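Side-chain contact in L-glyceraldehyde 3-phosphate reductase (PDB 6HG6), which probably reduces aldehydes such as furfural with NADPH, as an aldo-keto reductase of the TIM-barrel fold: residues I297-K301 with P302-I306. Numbering follows the deposited sequence.
Sequences IGASK and PSQII. With NDP (NADPH dihydro-nicotinamide-adenine-dinucleotide phosphate), chain B.
Gln304 reaches back from helix 302-308 to the loop at Ser300, and its amide is gripped at both ends. Its OE1 accepts the backbone N-H of Ser300 at 3.0 Å, the donor tilted 19° from the carbonyl plane. Gln304 NE2 gives a nearly straight bond (168°) to O1X of the NADPH 2'-phosphate at 2.8 Å. Glutamine, offering acceptor and donor together, suits this task, and the two bonds fix its amide's rotation. The same O1X takes Ser300 OG at 2.9 Å, turned to the phosphate by a chi1 of 53°. On the backbone, Gln304 N donates to Lys301 O at 3.1 Å.

On the buried side one apolar pair joins loop and helix. The small methyl of Ala299 suits their closeness: its CB meets Ile305 CG1 at 3.8 Å, and both side chains rest on Phe30 of strand 28-31. On the exposed side the extended Lys301 chain, its CG 4.0 Å from Gln304 CD, crosses the glutamine at about a right angle; a long, charged-ended chain suits this surface.

Gly298, lacking a side chain, lets the cofactor's phosphates approach; its N bonds weakly to O2A. Following the last barrel strand, 294-297, loop and helix help form the 2'-phosphate and adenine end of the aldo-keto reductase NADPH site.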
loop_
_atom_site.group_PDB
_atom_site.type_symbol
_atom_site.label_atom_id
_atom_site.label_comp_id
_atom_site.label_asym_id
_atom_site.label_seq_id
_atom_site.Cartn_x
_atom_site.Cartn_y
_atom_site.Cartn_z
ATOM N N ILE A 297 -2.135 -0.135 -5.469
ATOM C CA ILE A 297 -1.858 0.287 -6.869
ATOM C C ILE A 297 -1.522 1.780 -6.937
ATOM O O ILE A 297 -1.886 2.545 -6.042
ATOM C CB ILE A 297 -3.036 0.023 -7.831
ATOM C CG1 ILE A 297 -4.237 0.938 -7.534
ATOM C CG2 ILE A 297 -3.401 -1.446 -7.790
ATOM C CD1 ILE A 297 -5.328 0.975 -8.583
ATOM N N GLY A 298 -0.922 2.159 -8.054
ATOM C CA GLY A 298 -0.712 3.556 -8.447
ATOM C C GLY A 298 -1.405 3.760 -9.762
ATOM O O GLY A 298 -1.765 2.765 -10.397
ATOM N N ALA A 299 -1.561 4.992 -10.199
ATOM C CA ALA A 299 -2.117 5.322 -11.517
ATOM C C ALA A 299 -1.682 6.719 -11.933
ATOM O O ALA A 299 -1.480 7.543 -11.052
ATOM C CB ALA A 299 -3.609 5.239 -11.468
ATOM N N SER A 300 -1.515 6.936 -13.237
ATOM C CA SER A 300 -1.289 8.271 -13.848
ATOM C C SER A 300 -2.601 8.744 -14.475
ATOM O O SER A 300 -2.756 9.948 -14.727
ATOM C CB SER A 300 -0.152 8.260 -14.868
ATOM O OG SER A 300 -0.344 7.250 -15.838
ATOM N N LYS A 301 -3.525 7.824 -14.758
ATOM C CA LYS A 301 -4.781 8.198 -15.445
ATOM C C LYS A 301 -5.920 7.337 -14.895
ATOM O O LYS A 301 -5.704 6.207 -14.460
ATOM C CB LYS A 301 -4.576 8.160 -16.960
ATOM C CG LYS A 301 -4.261 6.801 -17.553
ATOM C CD LYS A 301 -3.868 6.895 -19.029
ATOM C CE LYS A 301 -3.718 5.545 -19.697
ATOM N NZ LYS A 301 -3.034 5.663 -21.006
ATOM N N PRO A 302 -7.143 7.910 -14.842
ATOM C CA PRO A 302 -8.325 7.231 -14.288
ATOM C C PRO A 302 -8.623 5.858 -14.911
ATOM O O PRO A 302 -8.981 4.949 -14.179
ATOM C CB PRO A 302 -9.481 8.182 -14.631
ATOM C CG PRO A 302 -8.793 9.550 -14.661
ATOM C CD PRO A 302 -7.471 9.256 -15.344
ATOM N N SER A 303 -8.368 5.691 -16.203
ATOM C CA SER A 303 -8.660 4.415 -16.904
ATOM C C SER A 303 -7.902 3.272 -16.218
ATOM O O SER A 303 -8.409 2.143 -16.248
ATOM C CB SER A 303 -8.339 4.489 -18.385
ATOM O OG SER A 303 -6.976 4.832 -18.580
ATOM N N GLN A 304 -6.724 3.522 -15.635
ATOM C CA GLN A 304 -5.944 2.447 -14.979
ATOM C C GLN A 304 -6.663 1.986 -13.722
ATOM O O GLN A 304 -6.662 0.785 -13.456
ATOM C CB GLN A 304 -4.518 2.864 -14.673
ATOM C CG GLN A 304 -3.741 3.084 -15.963
ATOM C CD GLN A 304 -2.432 3.784 -15.719
ATOM O OE1 GLN A 304 -2.273 4.474 -14.716
ATOM N NE2 GLN A 304 -1.529 3.667 -16.685
ATOM N N ILE A 305 -7.269 2.905 -12.973
ATOM C CA ILE A 305 -8.049 2.512 -11.779
ATOM C C ILE A 305 -9.221 1.633 -12.244
ATOM O O ILE A 305 -9.438 0.565 -11.675
ATOM C CB ILE A 305 -8.496 3.771 -11.029
ATOM C CG1 ILE A 305 -7.259 4.541 -10.562
ATOM C CG2 ILE A 305 -9.399 3.404 -9.861
ATOM C CD1 ILE A 305 -7.543 5.824 -9.824
ATOM N N ILE A 306 -9.983 2.125 -13.193
ATOM C CA ILE A 306 -11.213 1.452 -13.683
ATOM C C ILE A 306 -10.861 0.042 -14.190
ATOM O O ILE A 306 -11.574 -0.888 -13.834
ATOM C CB ILE A 306 -11.891 2.370 -14.714
ATOM C CG1 ILE A 306 -12.411 3.619 -14.000
ATOM C CG2 ILE A 306 -12.997 1.638 -15.448
ATOM C CD1 ILE A 306 -12.790 4.770 -14.897
HETATM P PA NDP B . 2.090 -0.645 -9.095
HETATM O O1A NDP B . 3.075 -1.766 -9.062
HETATM O O2A NDP B . 0.606 -0.824 -9.051
HETATM O O5B NDP B . 2.461 0.363 -10.292
HETATM C C5B NDP B . 1.623 1.526 -10.529
HETATM C C4B NDP B . 1.909 2.077 -11.901
HETATM O O4B NDP B . 1.707 1.013 -12.866
HETATM C C3B NDP B . 1.019 3.231 -12.384
HETATM O O3B NDP B . 1.503 4.519 -12.009
HETATM C C2B NDP B . 1.074 3.032 -13.893
HETATM O O2B NDP B . 2.318 3.562 -14.341
HETATM C C1B NDP B . 1.075 1.513 -14.019
HETATM N N9A NDP B . -0.238 0.883 -14.092
HETATM C C8A NDP B . -1.196 0.827 -13.110
HETATM N N7A NDP B . -2.255 0.138 -13.451
HETATM C C5A NDP B . -1.982 -0.293 -14.741
HETATM C C6A NDP B . -2.715 -1.074 -15.657
HETATM N N6A NDP B . -3.920 -1.575 -15.397
HETATM N N1A NDP B . -2.146 -1.330 -16.863
HETATM C C2A NDP B . -0.931 -0.822 -17.116
HETATM N N3A NDP B . -0.148 -0.085 -16.332
HETATM C C4A NDP B . -0.735 0.148 -15.143
HETATM O O3 NDP B . 2.369 0.275 -7.794
HETATM P PN NDP B . 3.518 1.294 -7.344
HETATM O O1N NDP B . 3.192 2.618 -7.950
HETATM O O2N NDP B . 4.878 0.704 -7.527
HETATM O O5D NDP B . 3.220 1.360 -5.760
HETATM C C5D NDP B . 1.840 1.517 -5.340
HETATM C C4D NDP B . 1.809 2.161 -3.974
HETATM O O4D NDP B . 2.490 1.311 -3.033
HETATM C C3D NDP B . 2.542 3.492 -3.828
HETATM O O3D NDP B . 1.765 4.553 -4.364
HETATM C C2D NDP B . 2.708 3.539 -2.305
HETATM O O2D NDP B . 1.512 3.951 -1.698
HETATM C C1D NDP B . 3.015 2.083 -1.965
HETATM N N1N NDP B . 4.472 1.825 -1.848
HETATM C C2N NDP B . 5.018 1.552 -0.617
HETATM C C3N NDP B . 6.367 1.575 -0.389
HETATM C C7N NDP B . 6.882 1.271 0.994
HETATM O O7N NDP B . 6.095 1.114 1.947
HETATM N N7N NDP B . 8.205 1.209 1.142
HETATM C C4N NDP B . 7.260 1.904 -1.555
HETATM C C5N NDP B . 6.583 1.977 -2.866
HETATM C C6N NDP B . 5.277 1.860 -2.971
HETATM P P2B NDP B . 2.360 4.190 -15.830
HETATM O O1X NDP B . 1.021 4.735 -16.285
HETATM O O2X NDP B . 3.413 5.284 -15.736
HETATM O O3X NDP B . 2.819 3.002 -16.662
#